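Peptide chain release factor subunit 1 (Aeropyrum pernix, PDB 3AGK) probably directs termination of translation in response to the stop codons UAA, UAG and UGA, as a member of the release factor 1 family shared by archaea and eukaryotes. Local coordinates at residues A[208-211]-A[212-215]. Numbering follows the deposited sequence.
Sequences NLLV and PLAE
Two backbone bonds join Leu210 to Ala214 and Val211 to Glu215 in the last turns of helix 188-215. Ala214 N donates to Leu210 O at 3.0 Å, and Glu215 N donates to Val211 O at 2.8 Å. Both are i to i+4 alpha-helical bonds. Both span a proline kink at Pro212 and Leu213. Pro212 has no N-H to give, and its ring carbon CD lies 3.4 Å from Asn208 O, where a helical N-H would otherwise point. Leu213 N stands 4.7 Å from Leu209 O, too far for the regular i to i+4 bond, and the helix is kinked here.

The apolar contacts are modest. Val211 CB lies 3.5 Å from Pro212 CD. With chi1 at 164°, Val211 turns CG1 away from its own N and on toward the next turn. There it meets Glu215 CG at 3.9 Å, touching the aliphatic part of the acidic side chain. Leu210 CD1 and Leu213 CD2 meet more loosely, at 4.4 Å.

The carboxylate of Glu215 turns to another partner: OE1 forms a salt bridge with Arg243. The helix belongs to the second eRF1 domain. Leu210 and Val211 pack on Leu244 of helix 242-245, Leu210 and Leu213 reach strands 152-159 and 219-226, and Leu209 rests on strand 162-170.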
ATOM      1  N   ASN A 208      -3.173 -10.105  14.422  1.00 45.23           N
ATOM      2  CA  ASN A 208      -1.760  -9.796  14.221  1.00 44.50           C
ATOM      3  C   ASN A 208      -1.532  -8.945  12.972  1.00 47.37           C
ATOM      4  O   ASN A 208      -0.655  -8.076  12.948  1.00 50.52           O
ATOM      5  CB  ASN A 208      -0.931 -11.071  14.129  1.00 46.56           C
ATOM      6  CG  ASN A 208      -0.789 -11.771  15.469  1.00 59.30           C
ATOM      7  OD1 ASN A 208      -0.432 -12.942  15.516  1.00 64.74           O
ATOM      8  ND2 ASN A 208      -1.074 -11.057  16.565  1.00 53.93           N
ATOM      9  N   LEU A 209      -2.321  -9.205  11.937  1.00 43.44           N
ATOM     10  CA  LEU A 209      -2.179  -8.482  10.674  1.00 51.43           C
ATOM     11  C   LEU A 209      -2.858  -7.112  10.667  1.00 53.79           C
ATOM     12  O   LEU A 209      -2.336  -6.167  10.088  1.00 58.79           O
ATOM     13  CB  LEU A 209      -2.704  -9.331   9.520  1.00 48.91           C
ATOM     14  CG  LEU A 209      -1.850 -10.572   9.239  1.00 46.87           C
ATOM     15  CD1 LEU A 209      -2.624 -11.557   8.401  1.00 40.61           C
ATOM     16  CD2 LEU A 209      -0.529 -10.177   8.559  1.00 42.52           C
ATOM     17  N   LEU A 210      -4.012  -7.001  11.316  1.00 50.48           N
ATOM     18  CA  LEU A 210      -4.868  -5.828  11.123  1.00 47.85           C
ATOM     19  C   LEU A 210      -4.808  -4.806  12.264  1.00 48.78           C
ATOM     20  O   LEU A 210      -4.902  -3.596  12.029  1.00 49.03           O
ATOM     21  CB  LEU A 210      -6.323  -6.261  10.863  1.00 43.69           C
ATOM     22  CG  LEU A 210      -6.879  -6.455   9.438  1.00 47.45           C
ATOM     23  CD1 LEU A 210      -5.831  -6.381   8.320  1.00 39.55           C
ATOM     24  CD2 LEU A 210      -7.758  -7.712   9.307  1.00 43.31           C
ATOM     25  N   VAL A 211      -4.638  -5.281  13.492  1.00 45.73           N
ATOM     26  CA  VAL A 211      -4.616  -4.382  14.651  1.00 50.97           C
ATOM     27  C   VAL A 211      -3.531  -3.284  14.607  1.00 53.07           C
ATOM     28  O   VAL A 211      -3.791  -2.147  14.981  1.00 51.29           O
ATOM     29  CB  VAL A 211      -4.543  -5.163  15.984  1.00 51.72           C
ATOM     30  CG1 VAL A 211      -4.116  -4.235  17.146  1.00 42.48           C
ATOM     31  CG2 VAL A 211      -5.879  -5.864  16.267  1.00 44.38           C
ATOM     32  N   PRO A 212      -2.307  -3.617  14.169  1.00 54.26           N
ATOM     33  CA  PRO A 212      -1.322  -2.528  14.071  1.00 57.30           C
ATOM     34  C   PRO A 212      -1.798  -1.433  13.110  1.00 64.44           C
ATOM     35  O   PRO A 212      -1.656  -0.244  13.397  1.00 72.20           O
ATOM     36  CB  PRO A 212      -0.086  -3.223  13.504  1.00 51.74           C
ATOM     37  CG  PRO A 212      -0.243  -4.659  13.909  1.00 47.53           C
ATOM     38  CD  PRO A 212      -1.721  -4.930  13.852  1.00 47.02           C
ATOM     39  N   LEU A 213      -2.362  -1.845  11.979  1.00 57.85           N
ATOM     40  CA  LEU A 213      -2.935  -0.913  11.023  1.00 56.24           C
ATOM     41  C   LEU A 213      -4.007  -0.049  11.683  1.00 58.07           C
ATOM     42  O   LEU A 213      -4.056   1.163  11.466  1.00 59.04           O
ATOM     43  CB  LEU A 213      -3.512  -1.674   9.833  1.00 58.17           C
ATOM     44  CG  LEU A 213      -2.538  -1.973   8.688  1.00 67.55           C
ATOM     45  CD1 LEU A 213      -1.171  -2.404   9.203  1.00 72.27           C
ATOM     46  CD2 LEU A 213      -3.108  -3.015   7.735  1.00 58.56           C
ATOM     47  N   ALA A 214      -4.854  -0.671  12.500  1.00 50.75           N
ATOM     48  CA  ALA A 214      -5.931   0.045  13.170  1.00 47.60           C
ATOM     49  C   ALA A 214      -5.365   1.021  14.193  1.00 60.31           C
ATOM     50  O   ALA A 214      -5.910   2.114  14.409  1.00 65.37           O
ATOM     51  CB  ALA A 214      -6.890  -0.925  13.833  1.00 40.60           C
ATOM     52  N   GLU A 215      -4.265   0.631  14.818  1.00 52.16           N
ATOM     53  CA  GLU A 215      -3.632   1.491  15.790  1.00 59.22           C
ATOM     54  C   GLU A 215      -2.950   2.680  15.132  1.00 70.70           C
ATOM     55  O   GLU A 215      -2.998   3.788  15.662  1.00 80.36           O
ATOM     56  CB  GLU A 215      -2.655   0.694  16.627  1.00 69.18           C
ATOM     57  CG  GLU A 215      -3.361  -0.397  17.389  1.00 72.12           C
ATOM     58  CD  GLU A 215      -2.706  -0.689  18.694  1.00 77.96           C
ATOM     59  OE1 GLU A 215      -3.372  -0.526  19.737  1.00 80.46           O
ATOM     60  OE2 GLU A 215      -1.522  -1.075  18.675  1.00 82.67           O
TER